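PDB 5AZ1: uncharacterized protein from Bombyx mori, which probably reduces carbonyl compounds with NADPH as an aldo/keto reductase. Local coordinates for residues A[74-79]-A[338-343]; A[104-109]-A[136-141]; A[113-118]-A[161-166]. All blocks are in the same frame, centred on the assembly; numbering follows the deposited sequence.

Contact 1 (A[74-79]-A[338-343]). With NDP (NADPH dihydro-nicotinamide-adenine-dinucleotide phosphate), chain J.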
loop_
_atom_site.group_PDB
_atom_site.type_symbol
_atom_site.label_atom_id
_atom_site.label_comp_id
_atom_site.label_asym_id
_atom_site.label_seq_id
_atom_site.Cartn_x
_atom_site.Cartn_y
_atom_site.Cartn_z
ATOM N N PHE A 74 9.202 -8.088 2.061
ATOM C CA PHE A 74 8.413 -9.026 2.808
ATOM C C PHE A 74 7.468 -9.828 1.949
ATOM O O PHE A 74 6.989 -10.828 2.390
ATOM C CB PHE A 74 7.611 -8.274 3.882
ATOM C CG PHE A 74 6.814 -9.170 4.786
ATOM C CD1 PHE A 74 7.462 -9.956 5.732
ATOM C CD2 PHE A 74 5.399 -9.223 4.711
ATOM C CE1 PHE A 74 6.732 -10.790 6.596
ATOM C CE2 PHE A 74 4.668 -10.060 5.578
ATOM C CZ PHE A 74 5.344 -10.848 6.518
ATOM N N TYR A 75 7.140 -9.402 0.737
ATOM C CA TYR A 75 6.125 -10.143 -0.008
ATOM C C TYR A 75 6.656 -11.347 -0.781
ATOM O O TYR A 75 5.871 -12.045 -1.417
ATOM C CB TYR A 75 5.324 -9.224 -0.918
ATOM C CG TYR A 75 4.617 -8.026 -0.242
ATOM C CD1 TYR A 75 4.401 -7.957 1.134
ATOM C CD2 TYR A 75 4.118 -6.989 -1.027
ATOM C CE1 TYR A 75 3.741 -6.884 1.715
ATOM C CE2 TYR A 75 3.496 -5.894 -0.467
ATOM C CZ TYR A 75 3.331 -5.814 0.907
ATOM O OH TYR A 75 2.703 -4.704 1.419
ATOM N N ARG A 76 7.965 -11.561 -0.752
ATOM C CA ARG A 76 8.592 -12.738 -1.299
ATOM C C ARG A 76 8.680 -12.780 -2.798
ATOM O O ARG A 76 9.490 -13.491 -3.279
ATOM C CB ARG A 76 7.909 -14.042 -0.861
ATOM C CG ARG A 76 8.297 -14.556 0.510
ATOM C CD ARG A 76 7.502 -13.926 1.604
ATOM N NE ARG A 76 7.446 -14.769 2.799
ATOM C CZ ARG A 76 7.108 -14.337 4.020
ATOM N NH1 ARG A 76 6.801 -13.049 4.259
ATOM N NH2 ARG A 76 7.084 -15.200 5.034
ATOM N N VAL A 77 7.887 -12.015 -3.532
ATOM C CA VAL A 77 7.729 -12.198 -4.958
ATOM C C VAL A 77 8.457 -11.150 -5.825
ATOM O O VAL A 77 8.147 -11.016 -7.027
ATOM C CB VAL A 77 6.210 -12.244 -5.341
ATOM C CG1 VAL A 77 5.554 -13.479 -4.682
ATOM C CG2 VAL A 77 5.443 -10.977 -4.899
ATOM N N GLU A 78 9.419 -10.409 -5.273
ATOM C CA GLU A 78 10.120 -9.360 -6.093
ATOM C C GLU A 78 10.774 -9.966 -7.330
ATOM O O GLU A 78 10.628 -9.410 -8.497
ATOM C CB GLU A 78 11.158 -8.592 -5.256
ATOM C CG GLU A 78 10.522 -7.692 -4.194
ATOM C CD GLU A 78 11.509 -7.181 -3.166
ATOM O OE1 GLU A 78 12.285 -8.006 -2.615
ATOM O OE2 GLU A 78 11.561 -5.928 -2.930
ATOM N N PRO A 79 11.452 -11.144 -7.154
ATOM C CA PRO A 79 12.065 -11.758 -8.395
ATOM C C PRO A 79 11.050 -12.023 -9.454
ATOM O O PRO A 79 11.212 -11.583 -10.602
ATOM C CB PRO A 79 12.759 -13.034 -7.860
ATOM C CG PRO A 79 12.964 -12.780 -6.388
ATOM C CD PRO A 79 11.739 -11.966 -5.959
ATOM N N PRO A 338 4.753 -14.510 15.038
ATOM C CA PRO A 338 4.993 -15.697 14.193
ATOM C C PRO A 338 6.271 -15.588 13.342
ATOM O O PRO A 338 6.674 -14.461 12.956
ATOM C CB PRO A 338 3.734 -15.793 13.292
ATOM C CG PRO A 338 2.747 -14.822 13.844
ATOM C CD PRO A 338 3.503 -13.810 14.675
ATOM N N ILE A 339 6.898 -16.741 13.071
ATOM C CA ILE A 339 8.138 -16.796 12.280
ATOM C C ILE A 339 7.991 -16.166 10.863
ATOM O O ILE A 339 8.882 -15.458 10.414
ATOM C CB ILE A 339 8.709 -18.248 12.215
ATOM C CG1 ILE A 339 10.211 -18.238 11.823
ATOM C CG2 ILE A 339 7.853 -19.149 11.302
ATOM C CD1 ILE A 339 11.107 -19.111 12.710
ATOM N N ALA A 340 6.863 -16.395 10.193
ATOM C CA ALA A 340 6.614 -15.822 8.862
ATOM C C ALA A 340 6.592 -14.253 8.779
ATOM O O ALA A 340 6.593 -13.729 7.670
ATOM C CB ALA A 340 5.321 -16.398 8.262
ATOM N N MET A 341 6.537 -13.553 9.933
ATOM C CA MET A 341 6.670 -12.100 10.055
ATOM C C MET A 341 8.060 -11.657 10.488
ATOM O O MET A 341 8.231 -10.496 10.881
ATOM C CB MET A 341 5.687 -11.525 11.081
ATOM C CG MET A 341 4.280 -12.116 11.098
ATOM S SD MET A 341 3.411 -12.049 9.540
ATOM C CE MET A 341 2.790 -10.357 9.401
ATOM N N ARG A 342 9.039 -12.567 10.448
ATOM C CA ARG A 342 10.432 -12.271 10.861
ATOM C C ARG A 342 11.566 -12.855 9.948
ATOM O O ARG A 342 12.647 -12.248 9.842
ATOM C CB ARG A 342 10.670 -12.793 12.295
ATOM C CG ARG A 342 9.934 -12.087 13.427
ATOM C CD ARG A 342 10.267 -12.680 14.830
ATOM N NE ARG A 342 9.778 -14.048 15.081
ATOM C CZ ARG A 342 10.473 -15.201 15.008
ATOM N NH1 ARG A 342 11.770 -15.268 14.661
ATOM N NH2 ARG A 342 9.840 -16.341 15.282
ATOM N N LYS A 343 11.343 -14.056 9.375
ATOM C CA LYS A 343 12.345 -14.836 8.605
ATOM C C LYS A 343 11.633 -15.534 7.452
ATOM O O LYS A 343 10.580 -16.154 7.654
ATOM C CB LYS A 343 12.992 -15.923 9.470
ATOM C CG LYS A 343 14.037 -15.483 10.503
ATOM C CD LYS A 343 14.198 -16.583 11.576
ATOM C CE LYS A 343 15.620 -16.836 12.044
ATOM N NZ LYS A 343 16.011 -15.936 13.154
HETATM P PA NDP J . -7.625 -5.765 -0.538
HETATM O O1A NDP J . -8.554 -4.826 0.238
HETATM O O2A NDP J . -6.974 -5.349 -1.812
HETATM O O5B NDP J . -8.590 -7.029 -0.933
HETATM C C5B NDP J . -8.071 -8.262 -1.407
HETATM C C4B NDP J . -9.220 -9.218 -1.714
HETATM O O4B NDP J . -10.239 -8.585 -2.506
HETATM C C3B NDP J . -8.738 -10.463 -2.489
HETATM O O3B NDP J . -9.057 -11.629 -1.742
HETATM C C2B NDP J . -9.436 -10.369 -3.849
HETATM O O2B NDP J . -9.789 -11.621 -4.446
HETATM C C1B NDP J . -10.631 -9.477 -3.563
HETATM N N9A NDP J . -11.008 -8.585 -4.654
HETATM C C8A NDP J . -10.202 -7.713 -5.302
HETATM N N7A NDP J . -10.890 -7.011 -6.220
HETATM C C5A NDP J . -12.170 -7.415 -6.122
HETATM C C6A NDP J . -13.408 -7.063 -6.815
HETATM N N6A NDP J . -13.336 -6.099 -7.783
HETATM N N1A NDP J . -14.547 -7.740 -6.437
HETATM C C2A NDP J . -14.559 -8.694 -5.469
HETATM N N3A NDP J . -13.457 -9.057 -4.785
HETATM C C4A NDP J . -12.262 -8.452 -5.079
HETATM O O3 NDP J . -6.631 -6.442 0.520
HETATM P PN NDP J . -5.038 -6.326 0.571
HETATM O O1N NDP J . -4.719 -6.011 2.000
HETATM O O2N NDP J . -4.403 -7.536 -0.103
HETATM O O5D NDP J . -4.772 -5.085 -0.462
HETATM C C5D NDP J . -3.689 -4.261 -0.312
HETATM C C4D NDP J . -2.365 -4.475 -1.017
HETATM O O4D NDP J . -1.669 -3.390 -0.351
HETATM C C3D NDP J . -1.417 -5.659 -0.811
HETATM O O3D NDP J . -1.381 -6.492 -1.946
HETATM C C2D NDP J . -0.070 -4.960 -0.648
HETATM O O2D NDP J . 0.408 -4.549 -1.950
HETATM C C1D NDP J . -0.440 -3.766 0.246
HETATM N N1N NDP J . -0.501 -3.941 1.774
HETATM C C2N NDP J . 0.364 -3.180 2.507
HETATM C C3N NDP J . 0.475 -3.229 3.909
HETATM C C7N NDP J . 1.462 -2.331 4.631
HETATM O O7N NDP J . 1.704 -2.627 5.807
HETATM N N7N NDP J . 2.068 -1.264 4.007
HETATM C C4N NDP J . -0.373 -4.220 4.704
HETATM C C5N NDP J . -1.300 -4.976 3.840
HETATM C C6N NDP J . -1.326 -4.803 2.457
HETATM P P2B NDP J . -8.870 -12.390 -5.546
HETATM O O1X NDP J . -7.382 -12.105 -5.259
HETATM O O2X NDP J . -9.134 -13.823 -5.162
HETATM O O3X NDP J . -9.394 -11.776 -6.815
#
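The carbonyl of A340 receives both R76 and F74. R76 NH2 gives it a nearly straight hydrogen bond (3.1 Å to A340 O, 163° at the hydrogen), arriving on a lone pair in the carbonyl plane, with the oxygen also close to the guanidinium plane. NH1 of R76 adds a weak second bond to the same oxygen and spends its better one at home, on F74 O at 2.9 Å. Because the R76 chain turns sharply at its second torsion (chi2 85°), the guanidinium turns toward the F74 carbonyl and meets it edge-on while reaching A340 O; NH1 sits 3.2 Å above the plane of the F74 ring, toward its rim. Arginine suits the place, since one flat group can present several N-H bonds within one plane. In its place, a leucine would probably leave the A340 and F74 carbonyls without these donors and the F74 ring without the guanidinium over that face.

The ring of F74 reaches across because its CG lies opposite the backbone N (chi1 -176°). CE1 then comes 3.1 Å from A340 O, while the CA of M341 lies at the ring edge. M341 starts away from F74, but its chain bends at chi2 and chi3 and returns the sulfur: SD stands 3.8 Å from F74 CZ, a Met-aromatic contact at the edge of the ring. A340 is small enough for the guanidinium to come close, its CB lying 3.9 Å from R76 NH2. W106 stacks on F74, while the neighbouring Y75 brings OH to 3.0 Å from C2N of the nicotinamide. The chemistry thus implies a C-terminal loop fastened to the cofactor side of the barrel by a buried arginine bridging two carbonyls.

Contact 2 (A[104-109]-A[136-141]); sequences KVWQHY and MHWPMS. With NDP (NADPH dihydro-nicotinamide-adenine-dinucleotide phosphate), chain J.
The imidazole of H137 is sandwiched: K104 CD lies over the centre of one face, a CH-pi contact 3.5 Å from the ring centroid, and the edge of W106 meets the other, with the two ring planes at 88°. At the imidazole rim, O7N of the nicotinamide amide lies 3.5 Å from NE2, and a water is hydrogen-bonded to ND1 at 2.9 Å. W106 has the amide of its neighbour Q107 over its own face, NE2 standing 3.2 Å above the plane, and the five-membered ring of W138 points an edge toward W106 in an offset edge-to-face pair. Q107 bends at its second torsion (chi2 72°), which also brings OE1 to the edge of W138, 3.3 Å from CD1. In the backbone, H137 N donates to V105 O at 3.1 Å, continuing the parallel pairing of V105 with M136. A second water accepts from W138 N and lies close to V105 O and Q107 OE1. A lysine suits position 104 because its aliphatic shaft can cover a ring while NZ travels on to D70 and Y75. H137, Y75, K104 and D70 match the Tyr-Lys-Asp-His arrangement of aldo-keto reductases. Such packing implies an imidazole whose plane is clamped from both faces, probably fixing how its NE2 edge meets the nicotinamide.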
loop_
_atom_site.group_PDB
_atom_site.type_symbol
_atom_site.label_atom_id
_atom_site.label_comp_id
_atom_site.label_asym_id
_atom_site.label_seq_id
_atom_site.Cartn_x
_atom_site.Cartn_y
_atom_site.Cartn_z
ATOM N N LYS A 104 9.705 -1.861 -0.250
ATOM C CA LYS A 104 9.636 -1.524 1.143
ATOM C C LYS A 104 10.659 -2.288 1.952
ATOM O O LYS A 104 11.013 -3.422 1.598
ATOM C CB LYS A 104 8.225 -1.787 1.718
ATOM C CG LYS A 104 7.072 -1.266 0.883
ATOM C CD LYS A 104 5.778 -1.708 1.570
ATOM C CE LYS A 104 4.541 -1.228 0.888
ATOM N NZ LYS A 104 3.723 -2.196 0.170
ATOM N N VAL A 105 11.149 -1.629 2.998
ATOM C CA VAL A 105 12.215 -2.119 3.850
ATOM C C VAL A 105 11.534 -2.548 5.150
ATOM O O VAL A 105 10.806 -1.740 5.791
ATOM C CB VAL A 105 13.178 -0.980 4.156
ATOM C CG1 VAL A 105 14.240 -1.369 5.219
ATOM C CG2 VAL A 105 13.829 -0.511 2.883
ATOM N N TRP A 106 11.824 -3.765 5.591
ATOM C CA TRP A 106 11.210 -4.344 6.746
ATOM C C TRP A 106 11.913 -3.983 8.051
ATOM O O TRP A 106 12.952 -3.262 8.086
ATOM C CB TRP A 106 11.117 -5.862 6.488
ATOM C CG TRP A 106 10.189 -6.696 7.351
ATOM C CD1 TRP A 106 10.579 -7.638 8.261
ATOM C CD2 TRP A 106 8.772 -6.750 7.317
ATOM N NE1 TRP A 106 9.501 -8.253 8.811
ATOM C CE2 TRP A 106 8.371 -7.741 8.254
ATOM C CE3 TRP A 106 7.799 -6.068 6.605
ATOM C CZ2 TRP A 106 7.038 -8.055 8.488
ATOM C CZ3 TRP A 106 6.477 -6.368 6.813
ATOM C CH2 TRP A 106 6.089 -7.347 7.759
ATOM N N GLN A 107 11.362 -4.520 9.156
ATOM C CA GLN A 107 11.684 -4.059 10.538
ATOM C C GLN A 107 13.030 -4.420 11.030
ATOM O O GLN A 107 13.549 -3.759 11.944
ATOM C CB GLN A 107 10.629 -4.601 11.524
ATOM C CG GLN A 107 9.290 -3.912 11.412
ATOM C CD GLN A 107 8.475 -4.233 10.178
ATOM O OE1 GLN A 107 8.553 -3.531 9.161
ATOM N NE2 GLN A 107 7.625 -5.218 10.277
ATOM N N HIS A 108 13.700 -5.374 10.357
ATOM C CA HIS A 108 15.081 -5.674 10.774
ATOM C C HIS A 108 16.143 -4.932 10.082
ATOM O O HIS A 108 17.355 -5.061 10.429
ATOM C CB HIS A 108 15.360 -7.139 10.804
ATOM C CG HIS A 108 15.210 -7.837 9.506
ATOM N ND1 HIS A 108 14.007 -7.980 8.879
ATOM C CD2 HIS A 108 16.099 -8.533 8.772
ATOM C CE1 HIS A 108 14.155 -8.719 7.799
ATOM N NE2 HIS A 108 15.411 -9.089 7.729
ATOM N N TYR A 109 15.734 -4.017 9.204
ATOM C CA TYR A 109 16.763 -3.201 8.514
ATOM C C TYR A 109 16.560 -1.715 8.837
ATOM O O TYR A 109 16.504 -0.881 7.922
ATOM C CB TYR A 109 16.678 -3.552 6.993
ATOM C CG TYR A 109 17.224 -4.947 6.664
ATOM C CD1 TYR A 109 18.571 -5.182 6.640
ATOM C CD2 TYR A 109 16.409 -6.000 6.345
ATOM C CE1 TYR A 109 19.097 -6.433 6.360
ATOM C CE2 TYR A 109 16.941 -7.269 6.027
ATOM C CZ TYR A 109 18.276 -7.476 6.049
ATOM O OH TYR A 109 18.837 -8.695 5.734
ATOM N N MET A 136 9.481 2.900 4.353
ATOM C CA MET A 136 9.645 2.304 5.655
ATOM C C MET A 136 8.376 1.557 6.000
ATOM O O MET A 136 7.325 2.156 6.283
ATOM C CB MET A 136 9.981 3.348 6.685
ATOM C CG MET A 136 10.495 2.698 7.989
ATOM S SD MET A 136 10.757 3.866 9.356
ATOM C CE MET A 136 11.551 5.324 8.695
ATOM N N HIS A 137 8.454 0.227 5.912
ATOM C CA HIS A 137 7.269 -0.639 5.948
ATOM C C HIS A 137 6.474 -0.455 7.240
ATOM O O HIS A 137 5.252 -0.347 7.199
ATOM C CB HIS A 137 7.655 -2.110 5.739
ATOM C CG HIS A 137 6.575 -2.940 5.128
ATOM N ND1 HIS A 137 6.834 -3.927 4.199
ATOM C CD2 HIS A 137 5.227 -2.915 5.281
ATOM C CE1 HIS A 137 5.688 -4.447 3.777
ATOM N NE2 HIS A 137 4.700 -3.868 4.436
ATOM N N TRP A 138 7.177 -0.387 8.368
ATOM C CA TRP A 138 6.553 -0.075 9.659
ATOM C C TRP A 138 7.503 0.750 10.436
ATOM O O TRP A 138 8.701 0.698 10.162
ATOM C CB TRP A 138 6.254 -1.348 10.458
ATOM C CG TRP A 138 5.174 -2.169 9.885
ATOM C CD1 TRP A 138 5.288 -3.048 8.893
ATOM C CD2 TRP A 138 3.795 -2.162 10.256
ATOM N NE1 TRP A 138 4.063 -3.650 8.629
ATOM C CE2 TRP A 138 3.129 -3.093 9.446
ATOM C CE3 TRP A 138 3.062 -1.496 11.248
ATOM C CZ2 TRP A 138 1.741 -3.362 9.564
ATOM C CZ3 TRP A 138 1.676 -1.757 11.361
ATOM C CH2 TRP A 138 1.043 -2.655 10.497
ATOM N N PRO A 139 6.994 1.518 11.439
ATOM C CA PRO A 139 7.865 2.375 12.220
ATOM C C PRO A 139 8.679 1.626 13.329
ATOM O O PRO A 139 9.642 2.187 13.902
ATOM C CB PRO A 139 6.888 3.422 12.813
ATOM C CG PRO A 139 5.553 2.815 12.758
ATOM C CD PRO A 139 5.564 1.787 11.693
ATOM N N MET A 140 8.321 0.390 13.618
ATOM C CA MET A 140 9.036 -0.407 14.635
ATOM C C MET A 140 10.352 -0.943 14.074
ATOM O O MET A 140 10.454 -1.266 12.887
ATOM C CB MET A 140 8.194 -1.577 15.144
ATOM C CG MET A 140 6.816 -1.204 15.616
ATOM S SD MET A 140 5.551 -1.223 14.332
ATOM C CE MET A 140 5.400 -2.917 13.769
ATOM N N SER A 141 11.345 -0.996 14.959
ATOM C CA SER A 141 12.610 -1.624 14.710
ATOM C C SER A 141 12.702 -2.930 15.537
ATOM O O SER A 141 12.900 -2.886 16.746
ATOM C CB SER A 141 13.696 -0.678 15.144
ATOM O OG SER A 141 13.710 -0.483 16.551
HETATM P PA NDP J . -7.625 -5.765 -0.538
HETATM O O1A NDP J . -8.554 -4.826 0.238
HETATM O O2A NDP J . -6.974 -5.349 -1.812
HETATM O O5B NDP J . -8.590 -7.029 -0.933
HETATM C C5B NDP J . -8.071 -8.262 -1.407
HETATM C C4B NDP J . -9.220 -9.218 -1.714
HETATM O O4B NDP J . -10.239 -8.585 -2.506
HETATM C C3B NDP J . -8.738 -10.463 -2.489
HETATM O O3B NDP J . -9.057 -11.629 -1.742
HETATM C C2B NDP J . -9.436 -10.369 -3.849
HETATM O O2B NDP J . -9.789 -11.621 -4.446
HETATM C C1B NDP J . -10.631 -9.477 -3.563
HETATM N N9A NDP J . -11.008 -8.585 -4.654
HETATM C C8A NDP J . -10.202 -7.713 -5.302
HETATM N N7A NDP J . -10.890 -7.011 -6.220
HETATM C C5A NDP J . -12.170 -7.415 -6.122
HETATM C C6A NDP J . -13.408 -7.063 -6.815
HETATM N N6A NDP J . -13.336 -6.099 -7.783
HETATM N N1A NDP J . -14.547 -7.740 -6.437
HETATM C C2A NDP J . -14.559 -8.694 -5.469
HETATM N N3A NDP J . -13.457 -9.057 -4.785
HETATM C C4A NDP J . -12.262 -8.452 -5.079
HETATM O O3 NDP J . -6.631 -6.442 0.520
HETATM P PN NDP J . -5.038 -6.326 0.571
HETATM O O1N NDP J . -4.719 -6.011 2.000
HETATM O O2N NDP J . -4.403 -7.536 -0.103
HETATM O O5D NDP J . -4.772 -5.085 -0.462
HETATM C C5D NDP J . -3.689 -4.261 -0.312
HETATM C C4D NDP J . -2.365 -4.475 -1.017
HETATM O O4D NDP J . -1.669 -3.390 -0.351
HETATM C C3D NDP J . -1.417 -5.659 -0.811
HETATM O O3D NDP J . -1.381 -6.492 -1.946
HETATM C C2D NDP J . -0.070 -4.960 -0.648
HETATM O O2D NDP J . 0.408 -4.549 -1.950
HETATM C C1D NDP J . -0.440 -3.766 0.246
HETATM N N1N NDP J . -0.501 -3.941 1.774
HETATM C C2N NDP J . 0.364 -3.180 2.507
HETATM C C3N NDP J . 0.475 -3.229 3.909
HETATM C C7N NDP J . 1.462 -2.331 4.631
HETATM O O7N NDP J . 1.704 -2.627 5.807
HETATM N N7N NDP J . 2.068 -1.264 4.007
HETATM C C4N NDP J . -0.373 -4.220 4.704
HETATM C C5N NDP J . -1.300 -4.976 3.840
HETATM C C6N NDP J . -1.326 -4.803 2.457
HETATM P P2B NDP J . -8.870 -12.390 -5.546
HETATM O O1X NDP J . -7.382 -12.105 -5.259
HETATM O O2X NDP J . -9.134 -13.823 -5.162
HETATM O O3X NDP J . -9.394 -11.776 -6.815
HETATM O O HOH W 1 9.194 -5.356 3.417
HETATM O O HOH W 2 10.035 -1.519 8.401
#

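Contact 3 (A[113-118]-A[161-166]); sequences ADVEVS and EEVLKK
V163 presses CG1 against the backbone of the opposing helix, 3.5 Å from E116 CA, and the same methyl lies 4.0 Å from V115 CG1, where the two valine side chains meet at about a right angle. Beta-branched valines fit such a place: they are short enough for the backbones to come close, with E116 CA and V163 CA 5.8 Å apart, yet broad enough to touch two neighbours at once. The torsion of V163 (chi1 -64°) sets CG1 opposite its carbonyl carbon, where it meets E116, and both methyls border V115 CG1.

Toward the solvent side the contact becomes polar. E116 offers its aliphatic part, CB, to the valine methyl at 3.7 Å, then bends at chi2 (-90°), which carries its carboxylate away toward R120, its salt-bridge partner. A water hydrogen-bonds to E116 OE2 at 2.5 Å and is weakly linked to K166 NZ. E162 was modelled in two conformers; in the one described its OE2 lies beside CB and CG of E116 and takes a salt bridge from K166 NZ at 2.6 Å, so that pairing is tentative; where it holds, the lysine would probably soften the repulsion between the two glutamates. Long charged chains are apt here: the E116 methylene covers V163, and the charged ends reach water or each other.

The axes of the two short segments approach to 9.1 Å and cross at -51°. Helix 112-126 follows strand 100-105 and helix 153-165 comes after strand 133-136, so the contact joins adjacent outer helices of the TIM barrel. Deeper in, V115 also rests on T156 and F160 of helix 153-165, and S118 meets V105 of the inner strand.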
loop_
_atom_site.group_PDB
_atom_site.type_symbol
_atom_site.label_atom_id
_atom_site.label_comp_id
_atom_site.label_asym_id
_atom_site.label_seq_id
_atom_site.Cartn_x
_atom_site.Cartn_y
_atom_site.Cartn_z
ATOM N N ALA A 113 22.398 2.499 7.890
ATOM C CA ALA A 113 23.218 1.805 6.851
ATOM C C ALA A 113 22.517 0.639 6.315
ATOM O O ALA A 113 22.797 0.213 5.212
ATOM C CB ALA A 113 24.558 1.377 7.424
ATOM N N ASP A 114 21.562 0.075 7.042
ATOM C CA ASP A 114 20.899 -1.075 6.474
ATOM C C ASP A 114 19.869 -0.806 5.403
ATOM O O ASP A 114 19.432 -1.752 4.747
ATOM C CB ASP A 114 20.243 -1.862 7.578
ATOM C CG ASP A 114 21.293 -2.687 8.428
ATOM O OD1 ASP A 114 22.302 -3.239 7.919
ATOM O OD2 ASP A 114 21.063 -2.765 9.615
ATOM N N VAL A 115 19.397 0.438 5.280
ATOM C CA VAL A 115 18.333 0.739 4.297
ATOM C C VAL A 115 18.922 0.465 2.904
ATOM O O VAL A 115 18.311 -0.208 2.128
ATOM C CB VAL A 115 17.872 2.182 4.439
ATOM C CG1 VAL A 115 16.878 2.570 3.366
ATOM C CG2 VAL A 115 17.239 2.387 5.841
ATOM N N GLU A 116 20.139 0.911 2.674
ATOM C CA GLU A 116 20.885 0.719 1.406
ATOM C C GLU A 116 21.039 -0.785 1.072
ATOM O O GLU A 116 20.808 -1.203 -0.067
ATOM C CB GLU A 116 22.221 1.487 1.474
ATOM C CG GLU A 116 23.105 1.455 0.234
ATOM C CD GLU A 116 24.151 0.276 0.145
ATOM O OE1 GLU A 116 24.176 -0.599 1.037
ATOM O OE2 GLU A 116 24.935 0.226 -0.852
ATOM N N VAL A 117 21.327 -1.600 2.087
ATOM C CA VAL A 117 21.528 -3.053 1.881
ATOM C C VAL A 117 20.156 -3.613 1.535
ATOM O O VAL A 117 20.025 -4.246 0.502
ATOM C CB VAL A 117 22.110 -3.766 3.122
ATOM C CG1 VAL A 117 22.375 -5.248 2.868
ATOM C CG2 VAL A 117 23.416 -3.138 3.551
ATOM N N SER A 118 19.116 -3.321 2.334
ATOM C CA SER A 118 17.833 -3.914 2.057
ATOM C C SER A 118 17.358 -3.519 0.616
ATOM O O SER A 118 16.821 -4.335 -0.109
ATOM C CB SER A 118 16.745 -3.522 3.101
ATOM O OG SER A 118 15.469 -4.160 2.727
ATOM N N GLU A 161 17.070 8.910 3.236
ATOM C CA GLU A 161 17.606 10.124 2.631
ATOM C C GLU A 161 18.900 9.846 1.888
ATOM O O GLU A 161 19.143 10.482 0.813
ATOM C CB GLU A 161 17.786 11.269 3.652
ATOM C CG GLU A 161 16.444 11.801 4.189
ATOM C CD GLU A 161 16.504 12.801 5.361
ATOM O OE1 GLU A 161 17.532 12.866 6.026
ATOM O OE2 GLU A 161 15.466 13.444 5.676
ATOM N N GLU A 162 19.688 8.891 2.434
ATOM C CA GLU A 162 20.953 8.427 1.794
ATOM C C GLU A 162 20.678 7.674 0.488
ATOM O O GLU A 162 21.342 7.894 -0.508
ATOM C CB GLU A 162 21.832 7.520 2.717
ATOM C CG GLU A 162 23.153 6.959 2.121
ATOM C CD GLU A 162 23.537 5.535 2.634
ATOM O OE1 GLU A 162 23.576 5.228 3.846
ATOM O OE2 GLU A 162 23.825 4.665 1.797
ATOM N N VAL A 163 19.736 6.755 0.491
ATOM C CA VAL A 163 19.508 5.949 -0.731
ATOM C C VAL A 163 18.860 6.820 -1.848
ATOM O O VAL A 163 19.111 6.609 -3.019
ATOM C CB VAL A 163 18.670 4.697 -0.461
ATOM C CG1 VAL A 163 19.437 3.757 0.490
ATOM C CG2 VAL A 163 17.278 5.000 0.101
ATOM N N LEU A 164 18.146 7.874 -1.439
ATOM C CA LEU A 164 17.618 8.887 -2.346
ATOM C C LEU A 164 18.717 9.644 -3.015
ATOM O O LEU A 164 18.752 9.734 -4.237
ATOM C CB LEU A 164 16.680 9.830 -1.615
ATOM C CG LEU A 164 15.885 10.855 -2.476
ATOM C CD1 LEU A 164 14.921 10.095 -3.384
ATOM C CD2 LEU A 164 15.087 11.793 -1.572
ATOM N N LYS A 165 19.668 10.132 -2.239
ATOM C CA LYS A 165 20.813 10.831 -2.796
ATOM C C LYS A 165 21.683 9.933 -3.710
ATOM O O LYS A 165 22.370 10.425 -4.621
ATOM C CB LYS A 165 21.654 11.379 -1.642
ATOM C CG LYS A 165 22.995 12.016 -2.038
ATOM C CD LYS A 165 22.833 13.212 -2.970
ATOM C CE LYS A 165 24.228 13.540 -3.527
ATOM N NZ LYS A 165 24.306 14.849 -4.169
ATOM N N LYS A 166 21.692 8.635 -3.438
ATOM C CA LYS A 166 22.418 7.684 -4.281
ATOM C C LYS A 166 21.645 7.264 -5.532
ATOM O O LYS A 166 22.202 6.613 -6.377
ATOM C CB LYS A 166 22.791 6.441 -3.493
ATOM C CG LYS A 166 24.066 6.708 -2.720
ATOM C CD LYS A 166 24.409 5.562 -1.802
ATOM C CE LYS A 166 25.694 5.885 -1.010
ATOM N NZ LYS A 166 25.847 4.981 0.176
HETATM O O HOH W 3 25.830 2.295 -1.909
HETATM O O HOH W 4 21.585 3.554 4.074
#

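How the contacts relate
From the N terminus, the chain leaves strand 68-70, passes 74-79 at the start of helix 78-90, and meets that segment again near its C-terminal end, at 338-343: contact 1 therefore closes the longest loop of the three, and both other contacts fall within it. Contact 2 opens at the end of strand 100-105 and closes after strand 133-136. Contact 3 starts on helix 112-126, inside that loop, and closes on helix 153-165, beyond it, so contacts 2 and 3 cross. Contact 1 ties the C-terminal tail to the barrel mouth, contact 2 joins neighbouring strand ends beside the cofactor, and contact 3 pairs helices outside. Contact 2 touches both others, whereas contacts 1 and 3 stay apart.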